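Local coordinates for programmed cell death 6-interacting protein (Homo sapiens, PDB 5WA1) that concentrates and sorts cargo into intralumenal vesicles of multivesicular bodies and acts in cytokinesis and membrane repair, here represented by its Bro1 domain in complex with CHMP4C, at residues L89-D94 and Q370-L375; I96-P101 and V364-S369; E303-V308 and K319-K324; I295-H300 and D351-A356. All blocks are in the same frame, centred on the assembly; numbering follows the deposited sequence.

In the fold
The chain first reaches these contacts on helix 83-97, near its N terminus. Contact 1 joins 89-94 to 370-375 and closes the widest loop. Contact 2 joins 96-101 to 364-369 and nests directly inside it. Contact 4 joins 295-300 to 351-356 within that loop, and contact 3, between 303-308 and 319-324, is innermost. None cross. Contacts 1 and 2 touch and tie the C-terminal loop of the Bro1 domain back onto helix 83-97. Contacts 3 and 4 share helix 291-311, their centres about 15 Å apart. They lie on the opposite side of the chain's centre, with centres about 46 to 47 Å from those of contacts 1 and 2.

Contact 1 of 4, residues L89-D94 and Q370-L375; sequences LLRYYD and QKFTDL
The Phe372 ring has Asp94 on one face and the backbone N of Asp374 on the other. Asp94 CB is the CH-pi donor, 3.7 Å from the Phe372 ring centroid and 22° off the ring normal. It sits toward the rim, with CE1 of Phe372 3.4 Å from CB of Asp94. The carbonyl O of Arg91 approaches the ring obliquely. In the Bro1 fold this contact packs the C-terminal loop against helix 83-97.

The Asp94 carboxylate plane stands 75° from the ring plane. OD2 of Asp94 is 3.9 Å from CG of Phe372, but the polar partners of the carboxylate lie just before the loop segment. OD1 accepts from Ile368 N and OD2 from Ser369 N. The carboxylate thus holds two successive backbone N-H groups, and CB of the same residue lies over the ring. The loop is also tied to Gln95, whose side chain bonds Leu375 N and Asp374 OD1.

Arg91 packs on Leu70 of helix 56-75. With CG anti to the backbone N (chi1 179°), its extended chain carries the guanidinium to Leu375, which it crosses at about a right angle. There Arg91 NH2 stops 4.1 Å from Leu375 CD1.

Contact 2 of 4, residues I96-P101 and V364-S369; sequences ICSIEP and VNVPIS
Cys97 and Val366 are the nearest CA pair, 7.6 Å apart, and no hydrogen bond joins the end of helix 83-97 to the irregular loop. Side chains therefore make the contact. Val366 points toward the helix end and splits its two methyls between neighbours. CG2 of Val366 meets SG of Cys97 at 4.0 Å and is 4.1 Å from Cys97 CB. The other methyl, Val366 CG1, lies 4.5 Å from Ser98 OG, a looser approach. This division follows from the first torsion of Val366. CG1 is anti to the backbone N (chi1 177°), which leaves CG2 beside that nitrogen and facing the sulfur.

Cys97 also touches Lys141 of helix 137-157. The hydroxyl of Ser98 is turned back to its own helix, where OG makes a weak hydrogen bond with Asp94 O. The same OG that bonds weakly to Asp94 O is the Ser98 atom nearest Val366 CG1. Ser98 also touches Phe372 and Asp374.

Past the helix end, Ile96 O accepts from Ile99 N at 3.1 Å and weakly from Glu100 N. In the loop, the peptide bond between Val366 and Pro367 is cis. It brings their CA atoms to 2.9 Å and bends the loop where Val366 meets the helix. This is small surface packing, mainly apolar, between a helix C terminus and a cis-proline loop of the Bro1 domain.

Contact 3 of 4, residues E303-V308 and K319-K324; sequences ELIKTV and KDFSDK
Ile305 fills the tight part of this contact and meets both Phe321 and Ser322. Its CD1 is 3.7 Å from CD2 of Phe321, and its CG1 is 3.8 Å from the same ring carbon. The isoleucine arm crosses the phenylalanine side chain at about a right angle, and the methyl comes to the ring obliquely. The branch on the other side does different work. CG2 of Ile305 reaches CB of Ser322 at 3.7 Å and lies 3.8 Å from Ser322 OG. The first torsion separates these roles: CG1 lies beside the backbone N (chi1 -76°), whereas CG2 is anti to that nitrogen.

The two segments belong to successive helices, 291-311 and 319-340, which run in roughly opposite directions and form a helical hairpin. Ile305 also touches Val318 in the connecting loop. Phe321 touches Asn276 of helix 262-287, so a third helix joins the packing.

The outer flanks are looser and polar, and their bonds stay within one helix. On helix 319-340, Lys319 NZ and Asp323 OD2 form a salt bridge at 3.5 Å, one turn apart on the exposed side. On helix 291-311, Glu303 O is gripped twice by Thr307. Thr307 OG1 donates to Glu303 O at 2.9 Å, tilted 31° from the carbonyl plane, and Thr307 N donates from the opposite face.

The chemistry implies a simple division. The contact between these segments is apolar packing around Ile305, with no polar bond across it, and the Lys319-Asp323 and Thr307-Glu303 bonds each stay within one helix.

Contact 4 of 4, residues I295-H300 and D351-A356; sequences IARLQH and DPIGKA
Arg297 NH2 donates to the carbonyl O of Asp351 over 3.0 Å, with an N-H...O angle of 167°. The bond is nearly straight. The oxygen sits at the edge of the guanidinium, 2° out of its plane, and the nitrogen lies in the carbonyl plane. The bond is to the main chain of Asp351, not to its side chain. The Asp351 carboxylate makes no contact with the guanidinium; its OD2 is 5.9 Å from Arg297 NH2.

The rest of the guanidinium is held by acids from its own helix and the preceding one. NE forms a salt bridge with Glu293, and NH1 forms one with Glu278 of helix 262-287, which also accepts from His300 ND1. These bonds probably help to fix the rotation of a largely buried, charged group.

In the Bro1 fold, this contact fastens the extended loop after helix 319-340 to helix 291-311. Arg297 reaches the loop through a chain extended from CG to NE, and a chi4 of -83° turns the guanidinium across that chain. NH1 then meets Ile353, whose CG1 and CD1 each lie 3.8 Å from that Arg297 nitrogen. The two side chains slide past each other in opposite directions. Further along the loop, Ala356 packs on an apolar side chain of the bound peptide.

Contact 1 of 4, residues L89-D94 and Q370-L375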
loop_
_atom_site.group_PDB
_atom_site.type_symbol
_atom_site.label_atom_id
_atom_site.label_comp_id
_atom_site.label_asym_id
_atom_site.label_seq_id
_atom_site.Cartn_x
_atom_site.Cartn_y
_atom_site.Cartn_z
ATOM N N LEU A 89 -10.943 -4.681 -12.207
ATOM C CA LEU A 89 -11.393 -4.444 -10.840
ATOM C C LEU A 89 -11.818 -2.995 -10.650
ATOM O O LEU A 89 -12.883 -2.718 -10.087
ATOM C CB LEU A 89 -10.280 -4.804 -9.852
ATOM C CG LEU A 89 -10.461 -6.132 -9.132
ATOM C CD1 LEU A 89 -9.234 -6.450 -8.303
ATOM C CD2 LEU A 89 -11.717 -6.094 -8.267
ATOM N N LEU A 90 -10.972 -2.054 -11.087
ATOM C CA LEU A 90 -11.299 -0.638 -10.956
ATOM C C LEU A 90 -12.601 -0.313 -11.671
ATOM O O LEU A 90 -13.453 0.409 -11.137
ATOM C CB LEU A 90 -10.169 0.216 -11.516
ATOM C CG LEU A 90 -8.837 0.084 -10.781
ATOM C CD1 LEU A 90 -7.788 0.938 -11.465
ATOM C CD2 LEU A 90 -9.003 0.468 -9.325
ATOM N N ARG A 91 -12.769 -0.838 -12.885
ATOM C CA ARG A 91 -13.998 -0.597 -13.630
ATOM C C ARG A 91 -15.208 -1.137 -12.880
ATOM O O ARG A 91 -16.254 -0.477 -12.816
ATOM C CB ARG A 91 -13.902 -1.223 -15.020
ATOM C CG ARG A 91 -15.165 -1.026 -15.852
ATOM C CD ARG A 91 -15.187 -1.907 -17.094
ATOM N NE ARG A 91 -16.520 -1.938 -17.694
ATOM C CZ ARG A 91 -16.887 -2.753 -18.678
ATOM N NH1 ARG A 91 -16.017 -3.615 -19.191
ATOM N NH2 ARG A 91 -18.126 -2.706 -19.148
ATOM N N TYR A 92 -15.088 -2.332 -12.297
ATOM C CA TYR A 92 -16.230 -2.900 -11.588
ATOM C C TYR A 92 -16.555 -2.098 -10.330
ATOM O O TYR A 92 -17.732 -1.957 -9.981
ATOM C CB TYR A 92 -15.969 -4.374 -11.264
ATOM C CG TYR A 92 -17.069 -5.039 -10.469
ATOM C CD1 TYR A 92 -18.337 -5.217 -11.015
ATOM C CD2 TYR A 92 -16.845 -5.481 -9.169
ATOM C CE1 TYR A 92 -19.351 -5.817 -10.290
ATOM C CE2 TYR A 92 -17.858 -6.085 -8.432
ATOM C CZ TYR A 92 -19.107 -6.249 -8.999
ATOM O OH TYR A 92 -20.119 -6.844 -8.282
ATOM N N TYR A 93 -15.542 -1.541 -9.657
ATOM C CA TYR A 93 -15.818 -0.655 -8.529
ATOM C C TYR A 93 -16.550 0.602 -8.978
ATOM O O TYR A 93 -17.512 1.031 -8.330
ATOM C CB TYR A 93 -14.518 -0.277 -7.807
ATOM C CG TYR A 93 -14.756 0.620 -6.617
ATOM C CD1 TYR A 93 -15.209 0.099 -5.414
ATOM C CD2 TYR A 93 -14.539 1.992 -6.698
ATOM C CE1 TYR A 93 -15.433 0.914 -4.319
ATOM C CE2 TYR A 93 -14.756 2.817 -5.604
ATOM C CZ TYR A 93 -15.203 2.273 -4.420
ATOM O OH TYR A 93 -15.427 3.086 -3.330
ATOM N N ASP A 94 -16.113 1.209 -10.085
ATOM C CA ASP A 94 -16.810 2.379 -10.609
ATOM C C ASP A 94 -18.260 2.055 -10.945
ATOM O O ASP A 94 -19.161 2.856 -10.675
ATOM C CB ASP A 94 -16.097 2.915 -11.852
ATOM C CG ASP A 94 -14.802 3.637 -11.527
ATOM O OD1 ASP A 94 -14.575 3.954 -10.339
ATOM O OD2 ASP A 94 -14.019 3.895 -12.465
ATOM N N GLN A 370 -9.844 3.900 -15.947
ATOM C CA GLN A 370 -9.630 4.688 -17.154
ATOM C C GLN A 370 -10.750 4.470 -18.160
ATOM O O GLN A 370 -11.278 3.362 -18.298
ATOM C CB GLN A 370 -8.289 4.335 -17.797
ATOM C CG GLN A 370 -7.092 4.820 -16.999
ATOM C CD GLN A 370 -7.099 6.324 -16.796
ATOM O OE1 GLN A 370 -6.747 7.086 -17.697
ATOM N NE2 GLN A 370 -7.505 6.760 -15.607
ATOM N N LYS A 371 -11.102 5.542 -18.868
ATOM C CA LYS A 371 -12.103 5.500 -19.933
ATOM C C LYS A 371 -13.389 4.842 -19.443
ATOM O O LYS A 371 -13.963 3.970 -20.099
ATOM C CB LYS A 371 -11.548 4.784 -21.169
ATOM C CG LYS A 371 -10.409 5.519 -21.863
ATOM C CD LYS A 371 -9.753 4.667 -22.948
ATOM C CE LYS A 371 -9.018 3.471 -22.349
ATOM N NZ LYS A 371 -8.106 2.814 -23.331
ATOM N N PHE A 372 -13.834 5.256 -18.260
ATOM C CA PHE A 372 -15.016 4.650 -17.670
ATOM C C PHE A 372 -16.278 5.119 -18.384
ATOM O O PHE A 372 -16.406 6.289 -18.755
ATOM C CB PHE A 372 -15.111 4.973 -16.181
ATOM C CG PHE A 372 -16.398 4.510 -15.551
ATOM C CD1 PHE A 372 -16.639 3.160 -15.349
ATOM C CD2 PHE A 372 -17.375 5.421 -15.179
ATOM C CE1 PHE A 372 -17.827 2.729 -14.783
ATOM C CE2 PHE A 372 -18.561 4.997 -14.608
ATOM C CZ PHE A 372 -18.788 3.649 -14.410
ATOM N N THR A 373 -17.209 4.187 -18.582
ATOM C CA THR A 373 -18.521 4.483 -19.154
ATOM C C THR A 373 -19.558 3.722 -18.337
ATOM O O THR A 373 -19.546 2.489 -18.321
ATOM C CB THR A 373 -18.595 4.092 -20.635
ATOM O OG1 THR A 373 -18.272 2.702 -20.787
ATOM C CG2 THR A 373 -17.630 4.927 -21.476
ATOM N N ASP A 374 -20.437 4.450 -17.645
ATOM C CA ASP A 374 -21.497 3.811 -16.870
ATOM C C ASP A 374 -22.441 3.060 -17.799
ATOM O O ASP A 374 -22.925 3.610 -18.790
ATOM C CB ASP A 374 -22.262 4.855 -16.046
ATOM C CG ASP A 374 -23.441 4.259 -15.257
ATOM O OD1 ASP A 374 -23.501 3.025 -15.070
ATOM O OD2 ASP A 374 -24.311 5.039 -14.806
ATOM N N LEU A 375 -22.694 1.789 -17.474
ATOM C CA LEU A 375 -23.600 0.969 -18.263
ATOM C C LEU A 375 -25.057 1.384 -18.092
ATOM O O LEU A 375 -25.897 1.002 -18.913
ATOM C CB LEU A 375 -23.433 -0.502 -17.883
ATOM C CG LEU A 375 -22.183 -1.218 -18.391
ATOM C CD1 LEU A 375 -21.987 -2.527 -17.639
ATOM C CD2 LEU A 375 -22.279 -1.470 -19.884
#

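Contact 2 of 4, residues I96-P101 and V364-S369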
loop_
_atom_site.group_PDB
_atom_site.type_symbol
_atom_site.label_atom_id
_atom_site.label_comp_id
_atom_site.label_asym_id
_atom_site.label_seq_id
_atom_site.Cartn_x
_atom_site.Cartn_y
_atom_site.Cartn_z
ATOM N N ILE A 96 -20.348 -0.286 -9.732
ATOM C CA ILE A 96 -21.190 -0.501 -8.558
ATOM C C ILE A 96 -21.507 0.820 -7.863
ATOM O O ILE A 96 -22.652 1.064 -7.456
ATOM C CB ILE A 96 -20.518 -1.498 -7.601
ATOM C CG1 ILE A 96 -20.298 -2.843 -8.302
ATOM C CG2 ILE A 96 -21.348 -1.670 -6.342
ATOM C CD1 ILE A 96 -21.567 -3.540 -8.720
ATOM N N CYS A 97 -20.508 1.692 -7.707
ATOM C CA CYS A 97 -20.778 2.993 -7.105
ATOM C C CYS A 97 -21.812 3.772 -7.914
ATOM O O CYS A 97 -22.697 4.421 -7.343
ATOM C CB CYS A 97 -19.483 3.787 -6.965
ATOM S SG CYS A 97 -18.293 3.001 -5.860
ATOM N N SER A 98 -21.742 3.689 -9.244
ATOM C CA SER A 98 -22.647 4.421 -10.125
ATOM C C SER A 98 -24.055 3.840 -10.165
ATOM O O SER A 98 -24.916 4.400 -10.850
ATOM C CB SER A 98 -22.078 4.456 -11.547
ATOM O OG SER A 98 -20.963 5.319 -11.636
ATOM N N ILE A 99 -24.312 2.746 -9.451
ATOM C CA ILE A 99 -25.580 2.050 -9.534
ATOM C C ILE A 99 -26.397 2.165 -8.252
ATOM O O ILE A 99 -27.633 2.148 -8.318
ATOM C CB ILE A 99 -25.333 0.572 -9.905
ATOM C CG1 ILE A 99 -25.064 0.467 -11.405
ATOM C CG2 ILE A 99 -26.486 -0.330 -9.494
ATOM C CD1 ILE A 99 -24.540 -0.868 -11.831
ATOM N N GLU A 100 -25.747 2.319 -7.097
ATOM C CA GLU A 100 -26.454 2.513 -5.833
ATOM C C GLU A 100 -27.584 3.535 -5.911
ATOM O O GLU A 100 -28.674 3.251 -5.393
ATOM C CB GLU A 100 -25.440 2.891 -4.744
ATOM C CG GLU A 100 -26.070 3.288 -3.422
ATOM C CD GLU A 100 -25.041 3.652 -2.372
ATOM O OE1 GLU A 100 -23.830 3.610 -2.684
ATOM O OE2 GLU A 100 -25.445 3.979 -1.235
ATOM N N PRO A 101 -27.415 4.713 -6.528
ATOM C CA PRO A 101 -28.566 5.621 -6.643
ATOM C C PRO A 101 -29.611 5.154 -7.641
ATOM O O PRO A 101 -30.807 5.380 -7.417
ATOM C CB PRO A 101 -27.929 6.951 -7.082
ATOM C CG PRO A 101 -26.474 6.812 -6.772
ATOM C CD PRO A 101 -26.172 5.368 -6.971
ATOM N N VAL A 364 -9.936 8.210 -3.307
ATOM C CA VAL A 364 -10.699 7.504 -4.324
ATOM C C VAL A 364 -11.814 8.434 -4.801
ATOM O O VAL A 364 -12.638 8.905 -4.011
ATOM C CB VAL A 364 -11.219 6.146 -3.815
ATOM C CG1 VAL A 364 -10.137 5.431 -3.037
ATOM C CG2 VAL A 364 -12.481 6.256 -2.992
ATOM N N ASN A 365 -11.776 8.771 -6.086
ATOM C CA ASN A 365 -12.752 9.666 -6.704
ATOM C C ASN A 365 -13.248 8.959 -7.954
ATOM O O ASN A 365 -12.567 8.966 -8.985
ATOM C CB ASN A 365 -12.152 11.028 -7.034
ATOM C CG ASN A 365 -11.731 11.796 -5.796
ATOM O OD1 ASN A 365 -12.504 11.942 -4.847
ATOM N ND2 ASN A 365 -10.492 12.288 -5.796
ATOM N N VAL A 366 -14.405 8.324 -7.841
ATOM C CA VAL A 366 -15.059 7.681 -8.968
ATOM C C VAL A 366 -15.284 8.711 -10.069
ATOM O O VAL A 366 -15.874 9.762 -9.820
ATOM C CB VAL A 366 -16.373 7.029 -8.524
ATOM C CG1 VAL A 366 -17.096 6.406 -9.710
ATOM C CG2 VAL A 366 -16.098 5.994 -7.443
ATOM N N PRO A 367 -14.821 8.413 -11.295
ATOM C CA PRO A 367 -14.219 7.139 -11.713
ATOM C C PRO A 367 -12.730 6.974 -11.390
ATOM O O PRO A 367 -11.923 7.866 -11.677
ATOM C CB PRO A 367 -14.431 7.151 -13.229
ATOM C CG PRO A 367 -14.343 8.598 -13.585
ATOM C CD PRO A 367 -14.959 9.347 -12.429
ATOM N N ILE A 368 -12.369 5.830 -10.796
ATOM C CA ILE A 368 -10.956 5.509 -10.599
ATOM C C ILE A 368 -10.395 4.656 -11.730
ATOM O O ILE A 368 -9.169 4.489 -11.816
ATOM C CB ILE A 368 -10.690 4.810 -9.246
ATOM C CG1 ILE A 368 -11.422 3.467 -9.129
ATOM C CG2 ILE A 368 -11.064 5.720 -8.084
ATOM C CD1 ILE A 368 -11.192 2.778 -7.766
ATOM N N SER A 369 -11.242 4.125 -12.608
ATOM C CA SER A 369 -10.777 3.387 -13.776
ATOM C C SER A 369 -10.667 4.312 -14.985
ATOM O O SER A 369 -11.313 5.361 -15.059
ATOM C CB SER A 369 -11.721 2.226 -14.101
ATOM O OG SER A 369 -12.882 2.688 -14.768
#

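Contact 3 of 4, residues E303-V308 and K319-K324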
loop_
_atom_site.group_PDB
_atom_site.type_symbol
_atom_site.label_atom_id
_atom_site.label_comp_id
_atom_site.label_asym_id
_atom_site.label_seq_id
_atom_site.Cartn_x
_atom_site.Cartn_y
_atom_site.Cartn_z
ATOM N N GLU A 303 25.302 0.038 14.319
ATOM C CA GLU A 303 24.564 -0.559 15.427
ATOM C C GLU A 303 23.174 -0.996 14.983
ATOM O O GLU A 303 22.728 -2.110 15.297
ATOM C CB GLU A 303 24.481 0.454 16.568
ATOM C CG GLU A 303 23.987 -0.073 17.893
ATOM C CD GLU A 303 24.223 0.928 19.006
ATOM O OE1 GLU A 303 24.688 2.051 18.702
ATOM O OE2 GLU A 303 23.956 0.592 20.178
ATOM N N LEU A 304 22.476 -0.121 14.250
ATOM C CA LEU A 304 21.145 -0.445 13.738
ATOM C C LEU A 304 21.182 -1.649 12.804
ATOM O O LEU A 304 20.323 -2.537 12.888
ATOM C CB LEU A 304 20.561 0.770 13.013
ATOM C CG LEU A 304 20.149 1.946 13.898
ATOM C CD1 LEU A 304 19.979 3.234 13.074
ATOM C CD2 LEU A 304 18.853 1.595 14.644
ATOM N N ILE A 305 22.172 -1.699 11.909
ATOM C CA ILE A 305 22.255 -2.788 10.941
ATOM C C ILE A 305 22.671 -4.091 11.611
ATOM O O ILE A 305 22.193 -5.173 11.232
ATOM C CB ILE A 305 23.200 -2.382 9.792
ATOM C CG1 ILE A 305 22.482 -1.406 8.865
ATOM C CG2 ILE A 305 23.667 -3.586 8.991
ATOM C CD1 ILE A 305 21.127 -1.920 8.373
ATOM N N LYS A 306 23.538 -4.021 12.626
ATOM C CA LYS A 306 23.873 -5.222 13.388
ATOM C C LYS A 306 22.641 -5.796 14.082
ATOM O O LYS A 306 22.458 -7.020 14.131
ATOM C CB LYS A 306 24.964 -4.909 14.413
ATOM C CG LYS A 306 25.415 -6.101 15.247
ATOM C CD LYS A 306 26.521 -5.695 16.207
ATOM C CE LYS A 306 26.763 -6.759 17.266
ATOM N NZ LYS A 306 27.689 -6.259 18.321
ATOM N N THR A 307 21.780 -4.929 14.622
ATOM C CA THR A 307 20.582 -5.415 15.305
ATOM C C THR A 307 19.624 -6.083 14.326
ATOM O O THR A 307 18.980 -7.086 14.662
ATOM C CB THR A 307 19.897 -4.261 16.041
ATOM O OG1 THR A 307 20.830 -3.644 16.936
ATOM C CG2 THR A 307 18.727 -4.766 16.855
ATOM N N VAL A 308 19.525 -5.546 13.110
ATOM C CA VAL A 308 18.671 -6.137 12.085
ATOM C C VAL A 308 19.242 -7.465 11.611
ATOM O O VAL A 308 18.502 -8.431 11.375
ATOM C CB VAL A 308 18.498 -5.141 10.924
ATOM C CG1 VAL A 308 17.788 -5.785 9.744
ATOM C CG2 VAL A 308 17.732 -3.942 11.402
ATOM N N LYS A 319 23.827 -7.693 4.294
ATOM C CA LYS A 319 25.268 -7.936 4.343
ATOM C C LYS A 319 26.041 -6.873 3.572
ATOM O O LYS A 319 27.051 -6.350 4.060
ATOM C CB LYS A 319 25.611 -9.324 3.801
ATOM C CG LYS A 319 27.118 -9.553 3.681
ATOM C CD LYS A 319 27.459 -10.853 2.970
ATOM C CE LYS A 319 28.942 -10.929 2.643
ATOM N NZ LYS A 319 29.793 -10.785 3.857
ATOM N N ASP A 320 25.584 -6.541 2.362
ATOM C CA ASP A 320 26.298 -5.568 1.539
ATOM C C ASP A 320 26.292 -4.185 2.180
ATOM O O ASP A 320 27.322 -3.498 2.208
ATOM C CB ASP A 320 25.679 -5.521 0.140
ATOM C CG ASP A 320 25.998 -6.760 -0.686
ATOM O OD1 ASP A 320 26.496 -7.754 -0.111
ATOM O OD2 ASP A 320 25.745 -6.741 -1.908
ATOM N N PHE A 321 25.135 -3.760 2.694
ATOM C CA PHE A 321 25.046 -2.496 3.417
ATOM C C PHE A 321 25.937 -2.507 4.655
ATOM O O PHE A 321 26.605 -1.507 4.962
ATOM C CB PHE A 321 23.589 -2.242 3.799
ATOM C CG PHE A 321 23.309 -0.853 4.289
ATOM C CD1 PHE A 321 24.101 0.215 3.910
ATOM C CD2 PHE A 321 22.237 -0.622 5.133
ATOM C CE1 PHE A 321 23.827 1.494 4.369
ATOM C CE2 PHE A 321 21.954 0.652 5.592
ATOM C CZ PHE A 321 22.751 1.713 5.211
ATOM N N SER A 322 25.970 -3.636 5.371
ATOM C CA SER A 322 26.790 -3.739 6.574
ATOM C C SER A 322 28.271 -3.557 6.256
ATOM O O SER A 322 28.989 -2.852 6.978
ATOM C CB SER A 322 26.550 -5.088 7.245
ATOM O OG SER A 322 27.157 -5.132 8.518
ATOM N N ASP A 323 28.741 -4.186 5.173
ATOM C CA ASP A 323 30.137 -4.056 4.759
ATOM C C ASP A 323 30.460 -2.634 4.321
ATOM O O ASP A 323 31.558 -2.130 4.589
ATOM C CB ASP A 323 30.433 -5.033 3.624
ATOM C CG ASP A 323 30.287 -6.479 4.043
ATOM O OD1 ASP A 323 30.332 -6.752 5.260
ATOM O OD2 ASP A 323 30.122 -7.342 3.154
ATOM N N LYS A 324 29.528 -1.981 3.625
ATOM C CA LYS A 324 29.743 -0.600 3.206
ATOM C C LYS A 324 29.916 0.311 4.415
ATOM O O LYS A 324 30.828 1.145 4.458
ATOM C CB LYS A 324 28.576 -0.139 2.334
ATOM C CG LYS A 324 28.731 1.258 1.767
ATOM C CD LYS A 324 27.668 1.546 0.707
ATOM C CE LYS A 324 26.264 1.531 1.286
ATOM N NZ LYS A 324 25.224 1.725 0.233
#

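Contact 4 of 4, residues I295-H300 and D351-A356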
loop_
_atom_site.group_PDB
_atom_site.type_symbol
_atom_site.label_atom_id
_atom_site.label_comp_id
_atom_site.label_asym_id
_atom_site.label_seq_id
_atom_site.Cartn_x
_atom_site.Cartn_y
_atom_site.Cartn_z
ATOM N N ILE A 295 31.814 9.825 12.117
ATOM C CA ILE A 295 32.049 8.578 12.842
ATOM C C ILE A 295 30.857 8.242 13.729
ATOM O O ILE A 295 30.425 7.085 13.804
ATOM C CB ILE A 295 33.354 8.678 13.663
ATOM C CG1 ILE A 295 34.568 8.615 12.743
ATOM C CG2 ILE A 295 33.416 7.561 14.701
ATOM C CD1 ILE A 295 35.874 9.073 13.398
ATOM N N ALA A 296 30.327 9.240 14.441
ATOM C CA ALA A 296 29.192 9.000 15.331
ATOM C C ALA A 296 27.988 8.480 14.560
ATOM O O ALA A 296 27.276 7.584 15.028
ATOM C CB ALA A 296 28.822 10.279 16.076
ATOM N N ARG A 297 27.751 9.028 13.369
ATOM C CA ARG A 297 26.587 8.610 12.597
ATOM C C ARG A 297 26.803 7.235 11.971
ATOM O O ARG A 297 25.885 6.409 11.951
ATOM C CB ARG A 297 26.260 9.674 11.550
ATOM C CG ARG A 297 25.791 10.992 12.183
ATOM C CD ARG A 297 25.105 11.863 11.154
ATOM N NE ARG A 297 24.690 13.169 11.671
ATOM C CZ ARG A 297 23.569 13.401 12.349
ATOM N NH1 ARG A 297 22.727 12.406 12.629
ATOM N NH2 ARG A 297 23.288 14.634 12.755
ATOM N N LEU A 298 28.021 6.948 11.504
ATOM C CA LEU A 298 28.322 5.610 11.002
ATOM C C LEU A 298 28.233 4.571 12.112
ATOM O O LEU A 298 27.818 3.430 11.874
ATOM C CB LEU A 298 29.719 5.578 10.363
ATOM C CG LEU A 298 29.921 6.286 9.009
ATOM C CD1 LEU A 298 31.424 6.426 8.639
ATOM C CD2 LEU A 298 29.167 5.569 7.896
ATOM N N GLN A 299 28.641 4.936 13.331
ATOM C CA GLN A 299 28.536 3.987 14.437
ATOM C C GLN A 299 27.084 3.674 14.732
ATOM O O GLN A 299 26.741 2.531 15.051
ATOM C CB GLN A 299 29.228 4.525 15.694
ATOM C CG GLN A 299 30.749 4.463 15.598
ATOM C CD GLN A 299 31.464 5.041 16.806
ATOM O OE1 GLN A 299 32.648 4.788 17.009
ATOM N NE2 GLN A 299 30.753 5.823 17.610
ATOM N N HIS A 300 26.218 4.681 14.630
ATOM C CA HIS A 300 24.797 4.458 14.853
ATOM C C HIS A 300 24.197 3.586 13.753
ATOM O O HIS A 300 23.414 2.673 14.037
ATOM C CB HIS A 300 24.073 5.799 14.938
ATOM C CG HIS A 300 22.647 5.680 15.385
ATOM N ND1 HIS A 300 21.665 6.550 14.972
ATOM C CD2 HIS A 300 22.047 4.805 16.226
ATOM C CE1 HIS A 300 20.511 6.208 15.524
ATOM N NE2 HIS A 300 20.714 5.147 16.284
ATOM N N ASP A 351 22.450 16.981 15.917
ATOM C CA ASP A 351 21.175 17.552 15.539
ATOM C C ASP A 351 20.340 16.497 14.817
ATOM O O ASP A 351 20.884 15.599 14.168
ATOM C CB ASP A 351 21.376 18.785 14.660
ATOM C CG ASP A 351 22.093 19.907 15.398
ATOM O OD1 ASP A 351 21.413 20.708 16.077
ATOM O OD2 ASP A 351 23.340 19.978 15.311
ATOM N N PRO A 352 19.019 16.545 14.961
ATOM C CA PRO A 352 18.182 15.538 14.305
ATOM C C PRO A 352 18.229 15.680 12.795
ATOM O O PRO A 352 18.345 16.783 12.256
ATOM C CB PRO A 352 16.775 15.830 14.845
ATOM C CG PRO A 352 16.826 17.271 15.263
ATOM C CD PRO A 352 18.225 17.482 15.777
ATOM N N ILE A 353 18.156 14.538 12.109
ATOM C CA ILE A 353 17.974 14.559 10.663
ATOM C C ILE A 353 16.547 14.989 10.363
ATOM O O ILE A 353 15.600 14.570 11.043
ATOM C CB ILE A 353 18.290 13.180 10.057
ATOM C CG1 ILE A 353 19.730 12.771 10.404
ATOM C CG2 ILE A 353 18.062 13.180 8.550
ATOM C CD1 ILE A 353 20.060 11.311 10.108
ATOM N N GLY A 354 16.386 15.859 9.374
ATOM C CA GLY A 354 15.066 16.303 8.978
ATOM C C GLY A 354 14.274 15.184 8.319
ATOM O O GLY A 354 14.709 14.037 8.213
ATOM N N LYS A 355 13.074 15.544 7.858
ATOM C CA LYS A 355 12.157 14.598 7.235
ATOM C C LYS A 355 11.532 15.241 6.008
ATOM O O LYS A 355 11.124 16.402 6.055
ATOM C CB LYS A 355 11.056 14.154 8.212
ATOM C CG LYS A 355 11.559 13.139 9.226
ATOM C CD LYS A 355 10.682 13.048 10.455
ATOM C CE LYS A 355 11.389 12.228 11.515
ATOM N NZ LYS A 355 10.666 12.258 12.814
ATOM N N ALA A 356 11.461 14.486 4.912
ATOM C CA ALA A 356 10.798 14.945 3.695
ATOM C C ALA A 356 9.838 13.869 3.206
ATOM O O ALA A 356 10.268 12.766 2.854
ATOM C CB ALA A 356 11.816 15.284 2.605
#